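Local coordinates for ornithine decarboxylase (Entamoeba histolytica, PDB 4AIB), which probably catalyses the pyridoxal-phosphate-dependent decarboxylation of L-ornithine to putrescine, working as a homodimer whose active sites draw on residues of both subunits, at residues 27-32 with 267-272; 170-175 with 213-218; 309-314 with 353-358. One frame throughout, in Å; residues are numbered along the deposited sequence.

Contact 1. Residues 27-32 with 267-272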
# COMPACT_ATOMS: atom_id res chain seq x y z
N GLY A 27 -15.33 -4.60 -9.73
CA GLY A 27 -14.66 -5.38 -10.76
C GLY A 27 -14.56 -6.85 -10.42
O GLY A 27 -14.99 -7.28 -9.34
N PHE A 28 -13.98 -7.63 -11.33
CA PHE A 28 -13.73 -9.05 -11.10
C PHE A 28 -12.47 -9.54 -11.81
O PHE A 28 -12.07 -8.99 -12.84
CB PHE A 28 -14.96 -9.90 -11.48
CG PHE A 28 -15.31 -9.84 -12.95
CD1 PHE A 28 -14.75 -10.74 -13.85
CD2 PHE A 28 -16.23 -8.91 -13.42
CE1 PHE A 28 -15.09 -10.69 -15.20
CE2 PHE A 28 -16.57 -8.86 -14.76
CZ PHE A 28 -16.00 -9.75 -15.65
N TRP A 29 -11.86 -10.58 -11.25
CA TRP A 29 -10.64 -11.16 -11.80
C TRP A 29 -10.93 -12.37 -12.66
O TRP A 29 -11.85 -13.13 -12.37
CB TRP A 29 -9.68 -11.55 -10.68
CG TRP A 29 -9.17 -10.38 -9.87
CD1 TRP A 29 -9.71 -9.87 -8.69
CD2 TRP A 29 -8.00 -9.54 -10.15
NE1 TRP A 29 -8.97 -8.81 -8.24
CE2 TRP A 29 -7.93 -8.56 -9.06
CE3 TRP A 29 -7.04 -9.51 -11.15
CZ2 TRP A 29 -6.94 -7.59 -9.01
CZ3 TRP A 29 -6.04 -8.53 -11.09
CH2 TRP A 29 -5.99 -7.59 -10.04
N ILE A 30 -10.14 -12.54 -13.72
CA ILE A 30 -10.21 -13.74 -14.54
C ILE A 30 -8.91 -14.53 -14.41
O ILE A 30 -7.83 -14.04 -14.76
CB ILE A 30 -10.51 -13.43 -16.03
CG1 ILE A 30 -11.91 -12.80 -16.17
CG2 ILE A 30 -10.41 -14.69 -16.88
CD1 ILE A 30 -12.23 -12.31 -17.57
N PHE A 31 -9.02 -15.75 -13.90
CA PHE A 31 -7.85 -16.61 -13.69
C PHE A 31 -7.51 -17.39 -14.96
O PHE A 31 -8.19 -18.36 -15.31
CB PHE A 31 -8.08 -17.55 -12.50
CG PHE A 31 -6.87 -18.36 -12.12
CD1 PHE A 31 -5.69 -17.74 -11.73
CD2 PHE A 31 -6.92 -19.75 -12.14
CE1 PHE A 31 -4.58 -18.49 -11.38
CE2 PHE A 31 -5.81 -20.50 -11.79
CZ PHE A 31 -4.64 -19.87 -11.41
N ASP A 32 -6.45 -16.96 -15.63
CA ASP A 32 -5.98 -17.59 -16.86
C ASP A 32 -5.07 -18.76 -16.53
O ASP A 32 -3.86 -18.59 -16.33
CB ASP A 32 -5.26 -16.57 -17.75
CG ASP A 32 -5.14 -17.01 -19.20
OD1 ASP A 32 -5.39 -18.19 -19.51
OD2 ASP A 32 -4.81 -16.15 -20.05
N PHE A 267 -3.58 -13.45 -14.05
CA PHE A 267 -4.85 -12.78 -13.79
C PHE A 267 -5.17 -11.68 -14.80
O PHE A 267 -4.27 -11.05 -15.35
CB PHE A 267 -4.88 -12.21 -12.37
CG PHE A 267 -4.91 -13.26 -11.30
CD1 PHE A 267 -6.11 -13.83 -10.89
CD2 PHE A 267 -3.73 -13.67 -10.68
CE1 PHE A 267 -6.14 -14.80 -9.89
CE2 PHE A 267 -3.75 -14.64 -9.69
CZ PHE A 267 -4.95 -15.20 -9.29
N HIS A 268 -6.46 -11.47 -15.03
CA HIS A 268 -6.95 -10.38 -15.86
C HIS A 268 -8.01 -9.64 -15.12
O HIS A 268 -9.01 -10.22 -14.70
CB HIS A 268 -7.48 -10.91 -17.19
CG HIS A 268 -6.49 -11.76 -17.96
ND1 HIS A 268 -5.42 -11.24 -18.57
CD2 HIS A 268 -6.46 -13.13 -18.19
CE1 HIS A 268 -4.73 -12.23 -19.17
NE2 HIS A 268 -5.36 -13.39 -18.94
N LEU A 269 -7.80 -8.34 -14.94
CA LEU A 269 -8.74 -7.49 -14.22
C LEU A 269 -9.79 -6.92 -15.17
O LEU A 269 -9.46 -6.39 -16.23
CB LEU A 269 -8.00 -6.36 -13.49
CG LEU A 269 -8.79 -5.39 -12.60
CD1 LEU A 269 -9.35 -6.09 -11.38
CD2 LEU A 269 -7.91 -4.22 -12.19
N VAL A 270 -11.06 -7.05 -14.78
CA VAL A 270 -12.18 -6.49 -15.55
C VAL A 270 -12.96 -5.51 -14.67
O VAL A 270 -13.85 -5.91 -13.92
CB VAL A 270 -13.13 -7.58 -16.10
CG1 VAL A 270 -14.11 -6.98 -17.10
CG2 VAL A 270 -12.35 -8.70 -16.76
N SER A 271 -12.64 -4.23 -14.78
CA SER A 271 -13.20 -3.22 -13.90
C SER A 271 -14.39 -2.47 -14.51
O SER A 271 -14.52 -2.37 -15.73
CB SER A 271 -12.11 -2.24 -13.45
OG SER A 271 -11.05 -2.94 -12.82
N SER A 272 -15.26 -1.96 -13.64
CA SER A 272 -16.44 -1.22 -14.06
C SER A 272 -16.25 0.28 -13.85
O SER A 272 -15.34 0.70 -13.12
CB SER A 272 -17.66 -1.69 -13.27
OG SER A 272 -17.48 -1.48 -11.88
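Strand 27-31 runs antiparallel to the start of strand 267-281, the two short axes at 156°, with hydrogen-bonded pairs Phe28-Val270 and Ile30-His268 between the non-hydrogen-bonded pairs Gly27-Ser271, Trp29-Leu269 and Phe31-Phe267. Each hydrogen-bonded pair closes a ring of two backbone bonds, for example Ile30 N to His268 O at 2.8 Å. Trp29, Phe31, Phe267 and Leu269 occupy one face of the sheet. There Leu269 sets its CD1 squarely over the centre of the Trp29 six-membered ring, 3.6 Å from the centroid, a CH-pi contact, while CB of Phe267 lies 3.7 Å from CE3 of the same indole. Farther along, CD1 of Phe31 stands above one face of the Phe267 ring, toward its rim, and the two ring planes are inclined to each other. On the other face, Phe28 has its CG between backbone N and carbonyl carbon (chi1 63°), which folds the ring alongside Val270 and lets the valine CB press on the ring face, 3.8 Å from the centroid. CD1 of Ile30 meets Val270 CG2 on the same side. The polar end of this face is a histidine-carboxylate bond: NE2 of His268 donates almost straight, 170° at the hydrogen, to OD2 of Asp32 at 3.0 Å, in the imidazole plane and on the anti side of the carboxylate. ND1 of His268 is bound to Asn359 N, so both ring nitrogens are engaged and the ring's rotation is fixed. Asp32 is also the N-cap of helix 33-46. Helix 6-16 packs against Phe28, Ile30 and Val270, whereas strand 380-383 pairs with the other edge of strand 27-31, and strand 354-360 with the other edge of strand 267-281.

Contact 2. Residues 170-175 with 213-218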
# COMPACT_ATOMS: atom_id res chain seq x y z
N LYS A 170 33.53 -16.43 7.58
CA LYS A 170 34.31 -16.77 8.77
C LYS A 170 33.38 -17.05 9.95
O LYS A 170 33.59 -18.01 10.69
CB LYS A 170 35.29 -15.64 9.12
CG LYS A 170 36.17 -15.92 10.34
CD LYS A 170 37.12 -14.76 10.62
CE LYS A 170 37.73 -14.86 12.01
NZ LYS A 170 38.65 -16.02 12.16
N GLU A 171 32.35 -16.21 10.11
CA GLU A 171 31.38 -16.34 11.19
C GLU A 171 30.52 -17.60 11.05
O GLU A 171 30.21 -18.26 12.05
CB GLU A 171 30.50 -15.09 11.28
CG GLU A 171 29.61 -15.02 12.52
CD GLU A 171 30.37 -14.77 13.81
OE1 GLU A 171 31.47 -14.17 13.77
OE2 GLU A 171 29.86 -15.16 14.88
N ILE A 172 30.15 -17.94 9.82
CA ILE A 172 29.40 -19.17 9.54
C ILE A 172 30.24 -20.39 9.91
O ILE A 172 29.72 -21.36 10.48
CB ILE A 172 28.91 -19.25 8.07
CG1 ILE A 172 28.04 -18.04 7.73
CG2 ILE A 172 28.12 -20.53 7.84
CD1 ILE A 172 27.82 -17.82 6.24
N LYS A 173 31.53 -20.33 9.60
CA LYS A 173 32.47 -21.40 9.94
C LYS A 173 32.74 -21.47 11.44
O LYS A 173 32.79 -22.56 12.02
CB LYS A 173 33.80 -21.22 9.18
CG LYS A 173 34.64 -22.48 9.12
CD LYS A 173 36.08 -22.20 8.73
CE LYS A 173 36.94 -23.45 8.90
NZ LYS A 173 38.37 -23.23 8.55
N ASP A 174 32.90 -20.31 12.08
CA ASP A 174 33.18 -20.23 13.51
C ASP A 174 32.00 -20.68 14.37
O ASP A 174 32.19 -21.12 15.50
CB ASP A 174 33.62 -18.81 13.90
CG ASP A 174 34.95 -18.41 13.28
OD1 ASP A 174 35.61 -19.27 12.66
OD2 ASP A 174 35.32 -17.23 13.41
N LYS A 175 30.79 -20.57 13.82
CA LYS A 175 29.59 -21.02 14.51
C LYS A 175 29.22 -22.46 14.14
O LYS A 175 28.29 -23.04 14.70
CB LYS A 175 28.42 -20.07 14.25
CG LYS A 175 28.52 -18.72 14.94
CD LYS A 175 28.23 -18.82 16.43
CE LYS A 175 28.43 -17.49 17.14
NZ LYS A 175 29.87 -17.13 17.29
N PHE A 213 37.04 -22.64 2.78
CA PHE A 213 36.63 -22.61 4.19
C PHE A 213 36.20 -23.99 4.69
O PHE A 213 35.82 -24.14 5.86
CB PHE A 213 35.49 -21.60 4.38
CG PHE A 213 35.95 -20.19 4.62
CD1 PHE A 213 36.40 -19.39 3.58
CD2 PHE A 213 35.91 -19.64 5.90
CE1 PHE A 213 36.82 -18.09 3.80
CE2 PHE A 213 36.33 -18.34 6.13
CZ PHE A 213 36.79 -17.56 5.08
N GLY A 214 36.25 -24.99 3.82
CA GLY A 214 35.86 -26.35 4.16
C GLY A 214 34.37 -26.59 4.03
O GLY A 214 33.85 -27.58 4.55
N MET A 215 33.69 -25.68 3.35
CA MET A 215 32.24 -25.76 3.14
C MET A 215 31.93 -26.36 1.77
O MET A 215 32.73 -26.27 0.84
CB MET A 215 31.60 -24.38 3.25
CG MET A 215 31.73 -23.74 4.62
SD MET A 215 31.50 -21.95 4.54
CE MET A 215 31.46 -21.54 6.28
N LYS A 216 30.75 -26.97 1.66
CA LYS A 216 30.28 -27.55 0.41
C LYS A 216 28.99 -26.86 -0.04
O LYS A 216 27.89 -27.32 0.27
CB LYS A 216 30.06 -29.07 0.55
CG LYS A 216 31.28 -29.86 1.01
CD LYS A 216 32.23 -30.18 -0.14
CE LYS A 216 33.55 -30.74 0.35
NZ LYS A 216 33.42 -32.10 0.94
N PRO A 217 29.12 -25.73 -0.77
CA PRO A 217 27.95 -24.98 -1.24
C PRO A 217 27.36 -25.60 -2.50
O PRO A 217 28.02 -25.65 -3.54
CB PRO A 217 28.51 -23.58 -1.53
CG PRO A 217 29.97 -23.62 -1.18
CD PRO A 217 30.36 -25.06 -1.18
N TYR A 218 26.11 -26.06 -2.41
CA TYR A 218 25.48 -26.78 -3.51
C TYR A 218 24.31 -26.03 -4.16
O TYR A 218 23.67 -26.54 -5.08
CB TYR A 218 25.01 -28.17 -3.03
CG TYR A 218 23.76 -28.15 -2.17
CD1 TYR A 218 23.83 -27.85 -0.81
CD2 TYR A 218 22.51 -28.45 -2.72
CE1 TYR A 218 22.69 -27.83 -0.03
CE2 TYR A 218 21.37 -28.43 -1.95
CZ TYR A 218 21.46 -28.12 -0.60
OH TYR A 218 20.32 -28.11 0.17
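Phe213, which follows helix 194-212, lays its ring against the flank of helix 164-174: CE2 comes to 3.7 Å from Lys170 CA, and CD2 to 3.8 Å from CD of Lys173. Both approaches are oblique to the ring. With CG of Lys173 opposite its backbone N (chi1 -162°) and the rest of the chain extended, the lysine's methylenes run past Phe213, and its CE lies near the Phe213 carbonyl oxygen. The ammonium nitrogen is farther from that oxygen, and no hydrogen bond crosses between the two segments. At Gly214 the chain leaves the helix with positive phi (85°), forming a Schellman motif with two bonds back into the last helical turn. A Schellman end here turns the chain out of helix 194-212 toward strand 219-221, one of the helix-to-strand returns of the alpha/beta barrel domain that carries the pyridoxal-binding family signature; helix 164-174 is the preceding helix round the barrel. Met215, next in line, is buried, as is its partner Ile172. Its chain is extended beyond CG and reaches the helix end-on, so that only the terminal methyl touches: CE lies 3.5 Å from Lys173 N, 3.7 Å from Lys173 CB and 3.8 Å from CG2 of Ile172, whose side chain crosses it at about a right angle. Leu179, at the start of strand 179-184, touches both Ile172 and Met215.

Contact 3. Residues 309-314 with 353-358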
# COMPACT_ATOMS: atom_id res chain seq x y z
N LYS A 309 -1.78 0.59 -16.40
CA LYS A 309 -1.16 0.04 -17.61
C LYS A 309 -2.17 0.05 -18.76
O LYS A 309 -3.27 0.60 -18.63
CB LYS A 309 -0.64 -1.37 -17.34
CG LYS A 309 0.84 -1.57 -17.63
CD LYS A 309 1.15 -1.73 -19.12
CE LYS A 309 2.65 -1.81 -19.36
NZ LYS A 309 2.97 -1.90 -20.81
N SER A 310 -1.79 -0.55 -19.89
CA SER A 310 -2.63 -0.60 -21.09
C SER A 310 -3.91 -1.41 -20.89
O SER A 310 -3.88 -2.50 -20.33
CB SER A 310 -1.84 -1.15 -22.28
OG SER A 310 -0.73 -0.33 -22.59
N CYS A 311 -5.02 -0.85 -21.35
CA CYS A 311 -6.34 -1.48 -21.24
C CYS A 311 -7.20 -1.16 -22.46
O CYS A 311 -6.83 -0.32 -23.28
CB CYS A 311 -7.04 -1.00 -19.97
SG CYS A 311 -7.60 0.72 -20.06
N GLU A 312 -8.35 -1.81 -22.57
CA GLU A 312 -9.29 -1.55 -23.66
C GLU A 312 -10.75 -1.64 -23.22
O GLU A 312 -11.08 -2.35 -22.26
CB GLU A 312 -9.01 -2.47 -24.86
CG GLU A 312 -8.91 -3.95 -24.52
CD GLU A 312 -8.81 -4.83 -25.75
OE1 GLU A 312 -7.72 -4.89 -26.36
OE2 GLU A 312 -9.81 -5.49 -26.10
N CYS A 313 -11.62 -0.91 -23.92
CA CYS A 313 -13.05 -0.94 -23.64
C CYS A 313 -13.70 -2.13 -24.34
O CYS A 313 -13.94 -2.10 -25.55
CB CYS A 313 -13.71 0.37 -24.07
SG CYS A 313 -15.49 0.39 -23.79
N ILE A 314 -13.99 -3.16 -23.56
CA ILE A 314 -14.47 -4.45 -24.06
C ILE A 314 -15.94 -4.45 -24.50
O ILE A 314 -16.32 -5.15 -25.44
CB ILE A 314 -14.18 -5.57 -23.03
CG1 ILE A 314 -12.90 -6.33 -23.40
CG2 ILE A 314 -15.32 -6.57 -22.91
CD1 ILE A 314 -11.64 -5.51 -23.34
N ASP A 353 -20.38 0.54 -19.76
CA ASP A 353 -19.07 0.19 -20.31
C ASP A 353 -18.10 -0.35 -19.26
O ASP A 353 -18.13 0.06 -18.10
CB ASP A 353 -18.46 1.38 -21.05
CG ASP A 353 -19.14 1.66 -22.38
OD1 ASP A 353 -19.02 0.83 -23.30
OD2 ASP A 353 -19.80 2.72 -22.50
N TRP A 354 -17.23 -1.26 -19.70
CA TRP A 354 -16.26 -1.92 -18.82
C TRP A 354 -14.87 -1.88 -19.39
O TRP A 354 -14.68 -1.74 -20.60
CB TRP A 354 -16.67 -3.37 -18.57
CG TRP A 354 -17.82 -3.54 -17.59
CD1 TRP A 354 -19.14 -3.12 -17.75
CD2 TRP A 354 -17.78 -4.20 -16.28
NE1 TRP A 354 -19.89 -3.46 -16.66
CE2 TRP A 354 -19.14 -4.11 -15.74
CE3 TRP A 354 -16.80 -4.83 -15.53
CZ2 TRP A 354 -19.48 -4.63 -14.50
CZ3 TRP A 354 -17.15 -5.36 -14.28
CH2 TRP A 354 -18.46 -5.26 -13.78
N LEU A 355 -13.88 -2.01 -18.50
CA LEU A 355 -12.47 -2.00 -18.88
C LEU A 355 -11.81 -3.32 -18.53
O LEU A 355 -11.99 -3.84 -17.43
CB LEU A 355 -11.73 -0.86 -18.16
CG LEU A 355 -11.72 0.57 -18.71
CD1 LEU A 355 -13.10 1.19 -18.75
CD2 LEU A 355 -10.78 1.42 -17.88
N LEU A 356 -11.05 -3.87 -19.47
CA LEU A 356 -10.22 -5.05 -19.20
C LEU A 356 -8.75 -4.67 -19.17
O LEU A 356 -8.21 -4.16 -20.15
CB LEU A 356 -10.47 -6.16 -20.23
CG LEU A 356 -9.48 -7.33 -20.34
CD1 LEU A 356 -9.52 -8.25 -19.12
CD2 LEU A 356 -9.74 -8.14 -21.61
N PHE A 357 -8.12 -4.89 -18.02
CA PHE A 357 -6.68 -4.70 -17.87
C PHE A 357 -5.99 -6.05 -18.06
O PHE A 357 -6.01 -6.89 -17.16
CB PHE A 357 -6.35 -4.11 -16.49
CG PHE A 357 -6.88 -2.72 -16.28
CD1 PHE A 357 -8.17 -2.51 -15.80
CD2 PHE A 357 -6.08 -1.61 -16.55
CE1 PHE A 357 -8.65 -1.23 -15.60
CE2 PHE A 357 -6.56 -0.33 -16.35
CZ PHE A 357 -7.85 -0.13 -15.87
N PRO A 358 -5.39 -6.27 -19.25
CA PRO A 358 -4.78 -7.56 -19.56
C PRO A 358 -3.49 -7.79 -18.78
O PRO A 358 -2.68 -6.86 -18.64
CB PRO A 358 -4.47 -7.46 -21.07
CG PRO A 358 -5.20 -6.25 -21.55
CD PRO A 358 -5.27 -5.34 -20.37
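Cys311 and Phe357 meet where residues 309-314 run along the edge of strand 354-360 in the beta domain, a short and loosely held antiparallel pairing centred on Glu312 and Leu356. CB of Cys311 sits over one face of the Phe357 ring, toward its rim and 3.9 Å from the centroid, as a CH-pi contact. Its SG lies between backbone N and carbonyl carbon (chi1 71°), which carries the sulfur obliquely past the ring at 4.5 Å from the centroid and brings it to 3.9 Å from Leu355 CD2. The sulfur thus makes an oblique sulfur-aromatic contact with Phe357 and packs on Leu355. On the other side of the strand, Ile314 and Leu356 cross at a slant, CD1 of the isoleucine resting on CB and CD2 of the leucine. Between these apolar groups the backbones are joined by one well-aligned bond, Leu356 N to Glu312 O at 3.2 Å with 172° at the hydrogen. The bonds from Glu312 N to Leu356 O and from Ile314 N to Trp354 O are weak, both 3.4 Å long. The next shell positions these groups. The backbone N of Cys311 is bound to the side-chain oxygen of Gln343, on strand 341-346, and Ile314 also touches Lys9 and Leu13 of helix 6-16. On its other edge, strand 354-360 is backed by strand 267-281. At the far end Asp353 is anchored by both carboxylate oxygens: OD2 accepts from Glu349 N, and OD1, which is 3.6 Å from the SG of Cys313, is hydrogen-bonded to the hydroxyl of Thr315.

From the N terminus, strand 27-31 opens the longest loop, which closes when strand 267-281 returns beside it at contact 1. Nested inside it, contact 2 closes the short loop from helix 164-174 through strand 179-184 and helix 194-212 of the pyridoxal-binding barrel, its centre about 48 Å from that of contact 1, on the other side of the chain's centre. Contact 3 follows in series, closing a loop whose modelled residues include strands but no helix. Contacts 1 and 3 share one sheet: Leu269 O lies 2.7 Å from Phe357 N and Ser271 N 2.8 Å from Leu355 O, so strand 267-281 bridges the N-terminal strand to later strands of the beta domain.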